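Local coordinates for Lactamase_B domain-containing protein (Pontibacter korlensis, PDB 6XFR) that probably hydrolyses beta-lactam antibiotics to substituted beta-amino acids, as a zinc-dependent class B1 metallo-beta-lactamase, at residues B[133-147]-B[180-192]. Numbering follows the deposited sequence.
Sequences EVYFPGGGHTADNVV and SWPLAIQRLQQRY. With ZN (zinc ion), chain N.
Glu-133 begins the contact by setting OE1 at the ring edge of Tyr-192, in an αβ/βα metallo-beta-lactamase fold where helix 181-191 packs against the end of strand 130-135 and the zinc-binding loop after it. Tyr-135 is the aromatic platform for Arg-191: their planes lie only 6° apart, and CD of Arg-191 sits 3.5 Å above the ring centre. CZ lies 33° off the ring normal, so the cation-pi contact is off-centre. A chi1 of 174° carries the Tyr-135 ring away from the backbone N and against Arg-191. Separately, Tyr-135 CB lies 3.4 Å from Tyr-192 OH. Pro-137 CB lies 4.0 Å from Leu-188 CD2 and also touches Ala-184 CB. Three glycines follow where the loop runs close to the helix. Gly-139 O receives Ser-180 OG at 2.8 Å, on a lone pair in the carbonyl plane. Gly-140 and Trp-181 approach to 3.7 Å between CA atoms, and CA of Gly-140 makes a CH-pi contact over the five-membered ring. The backbone continues across that same indole face to His-141, whose N lies over it; Trp-181 NE1 is held by Leu-161 O. Trp-181 CZ2 and CH2 each meet His-141 CB at 4.0 Å, while His-141 NE2 binds the zinc ion together with His-78 and His-80. Asn-145 braces the loop internally, OD1 accepting from the backbone N atoms of Gly-140 and Thr-142 while ND2 donates to Gly-138 O. Val-147, paired with Tyr-135 through backbone hydrogen bonds, closes the contact with CG2 3.7 Å from Leu-188 CD2.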
ATOM      1  N   GLU B 133       6.045   0.516 -19.637  1.00 31.20           N
ATOM      2  CA  GLU B 133       6.387  -0.709 -20.334  1.00 26.05           C
ATOM      3  C   GLU B 133       5.208  -1.645 -20.204  1.00 23.40           C
ATOM      4  O   GLU B 133       4.580  -1.710 -19.146  1.00 27.64           O
ATOM      5  CB  GLU B 133       7.632  -1.344 -19.748  1.00 26.47           C
ATOM      6  CG  GLU B 133       8.818  -0.405 -19.836  1.00 40.31           C
ATOM      7  CD  GLU B 133      10.083  -0.931 -19.157  1.00 46.63           C
ATOM      8  OE1 GLU B 133      10.023  -1.990 -18.487  1.00 47.66           O
ATOM      9  OE2 GLU B 133      11.147  -0.280 -19.312  1.00 46.40           O
ATOM     10  N   VAL B 134       4.839  -2.297 -21.289  1.00 23.61           N
ATOM     11  CA  VAL B 134       3.819  -3.324 -21.214  1.00 23.31           C
ATOM     12  C   VAL B 134       4.487  -4.635 -21.582  1.00 25.22           C
ATOM     13  O   VAL B 134       5.352  -4.669 -22.458  1.00 37.46           O
ATOM     14  CB  VAL B 134       2.601  -2.979 -22.088  1.00 22.61           C
ATOM     15  CG1 VAL B 134       1.416  -3.885 -21.741  1.00 22.44           C
ATOM     16  CG2 VAL B 134       2.212  -1.559 -21.805  1.00 21.34           C
ATOM     17  N   TYR B 135       4.175  -5.696 -20.851  1.00 25.56           N
ATOM     18  CA  TYR B 135       4.938  -6.927 -21.031  1.00 33.86           C
ATOM     19  C   TYR B 135       4.050  -8.151 -20.867  1.00 28.37           C
ATOM     20  O   TYR B 135       3.109  -8.151 -20.062  1.00 27.26           O
ATOM     21  CB  TYR B 135       6.112  -7.002 -20.050  1.00 32.92           C
ATOM     22  CG  TYR B 135       6.879  -8.320 -20.083  1.00 36.05           C
ATOM     23  CD1 TYR B 135       7.712  -8.642 -21.141  1.00 33.73           C
ATOM     24  CD2 TYR B 135       6.768  -9.224 -19.056  1.00 32.17           C
ATOM     25  CE1 TYR B 135       8.420  -9.826 -21.167  1.00 36.65           C
ATOM     26  CE2 TYR B 135       7.466 -10.396 -19.069  1.00 38.97           C
ATOM     27  CZ  TYR B 135       8.298 -10.699 -20.125  1.00 38.21           C
ATOM     28  OH  TYR B 135       8.992 -11.902 -20.106  1.00 44.53           O
ATOM     29  N   PHE B 136       4.336  -9.168 -21.678  1.00 30.51           N
ATOM     30  CA  PHE B 136       3.602 -10.427 -21.663  1.00 35.88           C
ATOM     31  C   PHE B 136       4.496 -11.498 -21.085  1.00 34.08           C
ATOM     32  O   PHE B 136       5.453 -11.904 -21.756  1.00 36.25           O
ATOM     33  CB  PHE B 136       3.147 -10.834 -23.069  1.00 32.95           C
ATOM     34  CG  PHE B 136       2.398 -12.138 -23.095  1.00 39.89           C
ATOM     35  CD1 PHE B 136       1.153 -12.249 -22.468  1.00 33.71           C
ATOM     36  CD2 PHE B 136       2.956 -13.274 -23.710  1.00 37.69           C
ATOM     37  CE1 PHE B 136       0.477 -13.458 -22.481  1.00 38.41           C
ATOM     38  CE2 PHE B 136       2.293 -14.481 -23.723  1.00 39.64           C
ATOM     39  CZ  PHE B 136       1.054 -14.585 -23.121  1.00 42.80           C
ATOM     40  N   PRO B 137       4.266 -11.954 -19.855  1.00 39.91           N
ATOM     41  CA  PRO B 137       5.111 -13.004 -19.260  1.00 39.30           C
ATOM     42  C   PRO B 137       4.635 -14.420 -19.531  1.00 41.95           C
ATOM     43  O   PRO B 137       5.330 -15.370 -19.156  1.00 41.81           O
ATOM     44  CB  PRO B 137       5.032 -12.685 -17.767  1.00 35.64           C
ATOM     45  CG  PRO B 137       3.680 -12.074 -17.587  1.00 35.10           C
ATOM     46  CD  PRO B 137       3.364 -11.329 -18.862  1.00 37.38           C
ATOM     47  N   GLY B 138       3.484 -14.580 -20.168  1.00 39.36           N
ATOM     48  CA  GLY B 138       2.882 -15.878 -20.388  1.00 42.41           C
ATOM     49  C   GLY B 138       1.496 -15.979 -19.769  1.00 47.66           C
ATOM     50  O   GLY B 138       1.056 -15.129 -18.993  1.00 38.08           O
ATOM     51  N   GLY B 139       0.797 -17.040 -20.174  1.00 42.65           N
ATOM     52  CA  GLY B 139      -0.518 -17.291 -19.624  1.00 43.13           C
ATOM     53  C   GLY B 139      -0.432 -17.661 -18.150  1.00 53.43           C
ATOM     54  O   GLY B 139       0.453 -18.407 -17.718  1.00 56.58           O
ATOM     55  N   GLY B 140      -1.391 -17.158 -17.381  1.00 42.32           N
ATOM     56  CA  GLY B 140      -1.522 -17.504 -15.986  1.00 43.42           C
ATOM     57  C   GLY B 140      -2.994 -17.463 -15.660  1.00 47.64           C
ATOM     58  O   GLY B 140      -3.726 -18.435 -15.924  1.00 46.54           O
ATOM     59  N   HIS B 141      -3.437 -16.326 -15.111  1.00 41.58           N
ATOM     60  CA  HIS B 141      -4.863 -16.103 -14.867  1.00 45.58           C
ATOM     61  C   HIS B 141      -5.693 -16.220 -16.154  1.00 48.13           C
ATOM     62  O   HIS B 141      -6.785 -16.804 -16.156  1.00 47.88           O
ATOM     63  CB  HIS B 141      -5.033 -14.738 -14.220  1.00 39.63           C
ATOM     64  CG  HIS B 141      -6.444 -14.249 -14.155  1.00 44.30           C
ATOM     65  ND1 HIS B 141      -7.354 -14.717 -13.234  1.00 42.70           N
ATOM     66  CD2 HIS B 141      -7.094 -13.308 -14.880  1.00 38.48           C
ATOM     67  CE1 HIS B 141      -8.502 -14.089 -13.392  1.00 42.87           C
ATOM     68  NE2 HIS B 141      -8.370 -13.229 -14.386  1.00 57.16           N
ATOM     69  N   THR B 142      -5.190 -15.666 -17.255  1.00 40.56           N
ATOM     70  CA  THR B 142      -5.791 -15.835 -18.558  1.00 41.22           C
ATOM     71  C   THR B 142      -4.670 -16.081 -19.553  1.00 47.45           C
ATOM     72  O   THR B 142      -3.491 -15.901 -19.236  1.00 41.72           O
ATOM     73  CB  THR B 142      -6.615 -14.617 -18.988  1.00 45.26           C
ATOM     74  OG1 THR B 142      -5.797 -13.445 -18.938  1.00 50.96           O
ATOM     75  CG2 THR B 142      -7.829 -14.454 -18.111  1.00 40.42           C
ATOM     76  N   ALA B 143      -5.042 -16.496 -20.773  1.00 52.65           N
ATOM     77  CA  ALA B 143      -4.037 -16.740 -21.795  1.00 42.64           C
ATOM     78  C   ALA B 143      -3.340 -15.452 -22.219  1.00 39.63           C
ATOM     79  O   ALA B 143      -2.248 -15.504 -22.788  1.00 39.81           O
ATOM     80  CB  ALA B 143      -4.683 -17.413 -22.996  1.00 45.06           C
ATOM     81  N   ASP B 144      -3.929 -14.300 -21.927  1.00 37.28           N
ATOM     82  CA  ASP B 144      -3.472 -13.041 -22.491  1.00 41.36           C
ATOM     83  C   ASP B 144      -2.998 -12.008 -21.462  1.00 39.18           C
ATOM     84  O   ASP B 144      -2.606 -10.909 -21.864  1.00 30.58           O
ATOM     85  CB  ASP B 144      -4.601 -12.420 -23.341  1.00 38.75           C
ATOM     86  CG  ASP B 144      -5.811 -11.972 -22.473  1.00 42.45           C
ATOM     87  OD1 ASP B 144      -6.240 -12.745 -21.558  1.00 37.83           O
ATOM     88  OD2 ASP B 144      -6.307 -10.839 -22.696  1.00 41.65           O
ATOM     89  N   ASN B 145      -2.977 -12.328 -20.165  1.00 44.11           N
ATOM     90  CA  ASN B 145      -2.711 -11.300 -19.157  1.00 36.03           C
ATOM     91  C   ASN B 145      -1.364 -10.609 -19.388  1.00 31.93           C
ATOM     92  O   ASN B 145      -0.341 -11.269 -19.587  1.00 37.28           O
ATOM     93  CB  ASN B 145      -2.732 -11.893 -17.741  1.00 37.41           C
ATOM     94  CG  ASN B 145      -2.001 -13.220 -17.614  1.00 35.22           C
ATOM     95  OD1 ASN B 145      -2.626 -14.263 -17.549  1.00 43.71           O
ATOM     96  ND2 ASN B 145      -0.684 -13.185 -17.642  1.00 38.48           N
ATOM     97  N   VAL B 146      -1.349  -9.271 -19.323  1.00 32.47           N
ATOM     98  CA  VAL B 146      -0.099  -8.511 -19.417  1.00 31.62           C
ATOM     99  C   VAL B 146       0.117  -7.708 -18.141  1.00 25.00           C
ATOM    100  O   VAL B 146      -0.821  -7.351 -17.427  1.00 24.57           O
ATOM    101  CB  VAL B 146      -0.026  -7.559 -20.638  1.00 32.20           C
ATOM    102  CG1 VAL B 146       0.257  -8.325 -21.882  1.00 26.85           C
ATOM    103  CG2 VAL B 146      -1.276  -6.699 -20.774  1.00 26.35           C
ATOM    104  N   VAL B 147       1.379  -7.385 -17.885  1.00 25.80           N
ATOM    105  CA  VAL B 147       1.709  -6.493 -16.786  1.00 24.32           C
ATOM    106  C   VAL B 147       2.189  -5.161 -17.370  1.00 24.53           C
ATOM    107  O   VAL B 147       2.438  -5.026 -18.573  1.00 32.93           O
ATOM    108  CB  VAL B 147       2.748  -7.105 -15.811  1.00 32.07           C
ATOM    109  CG1 VAL B 147       2.328  -8.470 -15.331  1.00 23.52           C
ATOM    110  CG2 VAL B 147       4.166  -7.143 -16.400  1.00 23.57           C
ATOM    111  N   SER B 180       1.139 -22.796 -16.738  1.00 51.80           N
ATOM    112  CA  SER B 180       2.020 -21.720 -17.176  1.00 49.19           C
ATOM    113  C   SER B 180       2.216 -20.641 -16.128  1.00 46.07           C
ATOM    114  O   SER B 180       3.293 -20.041 -16.072  1.00 37.59           O
ATOM    115  CB  SER B 180       1.492 -21.090 -18.467  1.00 56.46           C
ATOM    116  OG  SER B 180       2.353 -20.052 -18.923  1.00 61.08           O
ATOM    117  N   TRP B 181       1.192 -20.375 -15.314  1.00 49.53           N
ATOM    118  CA  TRP B 181       1.235 -19.348 -14.267  1.00 33.20           C
ATOM    119  C   TRP B 181       2.545 -19.320 -13.482  1.00 35.90           C
ATOM    120  O   TRP B 181       3.114 -18.232 -13.327  1.00 36.88           O
ATOM    121  CB  TRP B 181       0.056 -19.601 -13.319  1.00 32.57           C
ATOM    122  CG  TRP B 181      -0.507 -18.378 -12.665  1.00 33.24           C
ATOM    123  CD1 TRP B 181       0.150 -17.218 -12.363  1.00 27.24           C
ATOM    124  CD2 TRP B 181      -1.855 -18.200 -12.238  1.00 29.73           C
ATOM    125  NE1 TRP B 181      -0.707 -16.335 -11.779  1.00 28.21           N
ATOM    126  CE2 TRP B 181      -1.946 -16.915 -11.685  1.00 36.97           C
ATOM    127  CE3 TRP B 181      -2.999 -19.006 -12.271  1.00 32.11           C
ATOM    128  CZ2 TRP B 181      -3.145 -16.407 -11.176  1.00 36.45           C
ATOM    129  CZ3 TRP B 181      -4.172 -18.510 -11.774  1.00 34.98           C
ATOM    130  CH2 TRP B 181      -4.244 -17.216 -11.232  1.00 35.54           C
ATOM    131  N   PRO B 182       3.086 -20.458 -13.021  1.00 45.85           N
ATOM    132  CA  PRO B 182       4.355 -20.420 -12.261  1.00 41.09           C
ATOM    133  C   PRO B 182       5.525 -19.835 -13.031  1.00 44.27           C
ATOM    134  O   PRO B 182       6.332 -19.095 -12.458  1.00 49.43           O
ATOM    135  CB  PRO B 182       4.601 -21.899 -11.940  1.00 39.23           C
ATOM    136  CG  PRO B 182       3.282 -22.552 -12.092  1.00 39.82           C
ATOM    137  CD  PRO B 182       2.542 -21.825 -13.139  1.00 38.16           C
ATOM    138  N   LEU B 183       5.666 -20.171 -14.309  1.00 45.39           N
ATOM    139  CA  LEU B 183       6.754 -19.610 -15.096  1.00 44.49           C
ATOM    140  C   LEU B 183       6.507 -18.134 -15.410  1.00 36.74           C
ATOM    141  O   LEU B 183       7.457 -17.351 -15.517  1.00 38.69           O
ATOM    142  CB  LEU B 183       6.934 -20.452 -16.368  1.00 52.30           C
ATOM    143  CG  LEU B 183       7.061 -21.946 -16.024  1.00 52.64           C
ATOM    144  CD1 LEU B 183       7.168 -22.827 -17.246  1.00 53.35           C
ATOM    145  CD2 LEU B 183       8.242 -22.186 -15.074  1.00 48.28           C
ATOM    146  N   ALA B 184       5.251 -17.722 -15.538  1.00 33.34           N
ATOM    147  CA  ALA B 184       4.985 -16.306 -15.755  1.00 36.39           C
ATOM    148  C   ALA B 184       5.420 -15.481 -14.550  1.00 37.15           C
ATOM    149  O   ALA B 184       6.000 -14.400 -14.709  1.00 27.19           O
ATOM    150  CB  ALA B 184       3.505 -16.084 -16.065  1.00 40.33           C
ATOM    151  N   ILE B 185       5.155 -15.976 -13.331  1.00 39.87           N
ATOM    152  CA  ILE B 185       5.595 -15.257 -12.141  1.00 35.91           C
ATOM    153  C   ILE B 185       7.112 -15.126 -12.134  1.00 38.75           C
ATOM    154  O   ILE B 185       7.662 -14.033 -11.927  1.00 39.49           O
ATOM    155  CB  ILE B 185       5.088 -15.960 -10.866  1.00 34.66           C
ATOM    156  CG1 ILE B 185       3.581 -15.809 -10.754  1.00 24.97           C
ATOM    157  CG2 ILE B 185       5.825 -15.399  -9.604  1.00 30.05           C
ATOM    158  CD1 ILE B 185       3.150 -14.383 -11.023  1.00 26.16           C
ATOM    159  N   GLN B 186       7.809 -16.229 -12.421  1.00 36.14           N
ATOM    160  CA  GLN B 186       9.264 -16.217 -12.402  1.00 33.71           C
ATOM    161  C   GLN B 186       9.831 -15.318 -13.487  1.00 39.14           C
ATOM    162  O   GLN B 186      10.891 -14.719 -13.307  1.00 47.74           O
ATOM    163  CB  GLN B 186       9.770 -17.644 -12.535  1.00 37.76           C
ATOM    164  CG  GLN B 186       9.203 -18.518 -11.442  1.00 38.06           C
ATOM    165  CD  GLN B 186       9.601 -19.969 -11.555  1.00 44.70           C
ATOM    166  OE1 GLN B 186       9.244 -20.651 -12.506  1.00 56.13           O
ATOM    167  NE2 GLN B 186      10.359 -20.444 -10.587  1.00 45.26           N
ATOM    168  N   ARG B 187       9.131 -15.181 -14.605  1.00 39.17           N
ATOM    169  CA  ARG B 187       9.535 -14.179 -15.572  1.00 36.21           C
ATOM    170  C   ARG B 187       9.439 -12.786 -14.951  1.00 38.63           C
ATOM    171  O   ARG B 187      10.401 -12.005 -14.995  1.00 40.60           O
ATOM    172  CB  ARG B 187       8.662 -14.301 -16.819  1.00 33.32           C
ATOM    173  CG  ARG B 187       9.225 -15.186 -17.906  1.00 44.68           C
ATOM    174  CD  ARG B 187       8.156 -15.689 -18.890  1.00 50.02           C
ATOM    175  NE  ARG B 187       8.547 -16.948 -19.545  1.00 56.84           N
ATOM    176  CZ  ARG B 187       7.784 -18.046 -19.676  1.00 58.82           C
ATOM    177  NH1 ARG B 187       6.535 -18.110 -19.215  1.00 51.05           N
ATOM    178  NH2 ARG B 187       8.283 -19.110 -20.285  1.00 67.25           N
ATOM    179  N   LEU B 188       8.344 -12.502 -14.246  1.00 27.20           N
ATOM    180  CA  LEU B 188       8.247 -11.206 -13.588  1.00 24.99           C
ATOM    181  C   LEU B 188       9.376 -11.012 -12.582  1.00 26.14           C
ATOM    182  O   LEU B 188      10.013  -9.948 -12.543  1.00 26.24           O
ATOM    183  CB  LEU B 188       6.901 -11.089 -12.896  1.00 25.21           C
ATOM    184  CG  LEU B 188       5.686 -11.096 -13.809  1.00 26.34           C
ATOM    185  CD1 LEU B 188       4.456 -10.840 -12.958  1.00 25.24           C
ATOM    186  CD2 LEU B 188       5.838 -10.055 -14.884  1.00 26.95           C
ATOM    187  N   GLN B 189       9.658 -12.033 -11.765  1.00 27.61           N
ATOM    188  CA  GLN B 189      10.739 -11.893 -10.799  1.00 29.58           C
ATOM    189  C   GLN B 189      12.075 -11.663 -11.483  1.00 39.13           C
ATOM    190  O   GLN B 189      12.925 -10.959 -10.937  1.00 49.52           O
ATOM    191  CB  GLN B 189      10.846 -13.110  -9.904  1.00 31.55           C
ATOM    192  CG  GLN B 189       9.716 -13.316  -8.951  1.00 29.64           C
ATOM    193  CD  GLN B 189       9.868 -14.650  -8.295  1.00 36.74           C
ATOM    194  OE1 GLN B 189      10.274 -15.606  -8.967  1.00 41.58           O
ATOM    195  NE2 GLN B 189       9.579 -14.747  -6.977  1.00 32.66           N
ATOM    196  N   GLN B 190      12.290 -12.220 -12.675  1.00 42.49           N
ATOM    197  CA  GLN B 190      13.597 -12.039 -13.286  1.00 40.51           C
ATOM    198  C   GLN B 190      13.706 -10.751 -14.090  1.00 42.57           C
ATOM    199  O   GLN B 190      14.810 -10.205 -14.208  1.00 39.45           O
ATOM    200  CB  GLN B 190      13.926 -13.245 -14.192  1.00 46.02           C
ATOM    201  CG  GLN B 190      15.343 -13.819 -13.961  1.00 67.19           C
ATOM    202  CD  GLN B 190      15.576 -14.290 -12.505  1.00 80.37           C
ATOM    203  OE1 GLN B 190      14.820 -15.110 -11.962  1.00 81.76           O
ATOM    204  NE2 GLN B 190      16.609 -13.738 -11.867  1.00 84.47           N
ATOM    205  N   ARG B 191      12.581 -10.180 -14.518  1.00 42.99           N
ATOM    206  CA  ARG B 191      12.591  -8.979 -15.339  1.00 34.54           C
ATOM    207  C   ARG B 191      12.522  -7.680 -14.546  1.00 30.93           C
ATOM    208  O   ARG B 191      13.019  -6.654 -15.026  1.00 31.85           O
ATOM    209  CB  ARG B 191      11.437  -9.051 -16.332  1.00 31.26           C
ATOM    210  CG  ARG B 191      11.340  -7.906 -17.276  1.00 31.29           C
ATOM    211  CD  ARG B 191      10.222  -8.119 -18.254  1.00 30.72           C
ATOM    212  NE  ARG B 191      10.343  -7.203 -19.378  1.00 32.95           N
ATOM    213  CZ  ARG B 191      11.018  -7.463 -20.493  1.00 39.02           C
ATOM    214  NH1 ARG B 191      11.641  -8.631 -20.667  1.00 41.25           N
ATOM    215  NH2 ARG B 191      11.071  -6.544 -21.435  1.00 37.44           N
ATOM    216  N   TYR B 192      11.921  -7.687 -13.356  1.00 34.38           N
ATOM    217  CA  TYR B 192      11.814  -6.487 -12.515  1.00 37.38           C
ATOM    218  C   TYR B 192      12.455  -6.732 -11.149  1.00 31.37           C
ATOM    219  O   TYR B 192      11.792  -6.631 -10.115  1.00 29.26           O
ATOM    220  CB  TYR B 192      10.358  -6.048 -12.363  1.00 31.93           C
ATOM    221  CG  TYR B 192       9.675  -5.958 -13.697  1.00 35.45           C
ATOM    222  CD1 TYR B 192       9.877  -4.854 -14.517  1.00 29.99           C
ATOM    223  CD2 TYR B 192       8.888  -7.014 -14.176  1.00 30.98           C
ATOM    224  CE1 TYR B 192       9.285  -4.776 -15.746  1.00 30.34           C
ATOM    225  CE2 TYR B 192       8.284  -6.945 -15.426  1.00 29.21           C
ATOM    226  CZ  TYR B 192       8.499  -5.821 -16.204  1.00 29.59           C
ATOM    227  OH  TYR B 192       7.938  -5.708 -17.445  1.00 28.68           O
TER
HETATM  228 ZN    ZN N 302      -9.577 -11.884 -15.021  1.00 44.98          ZN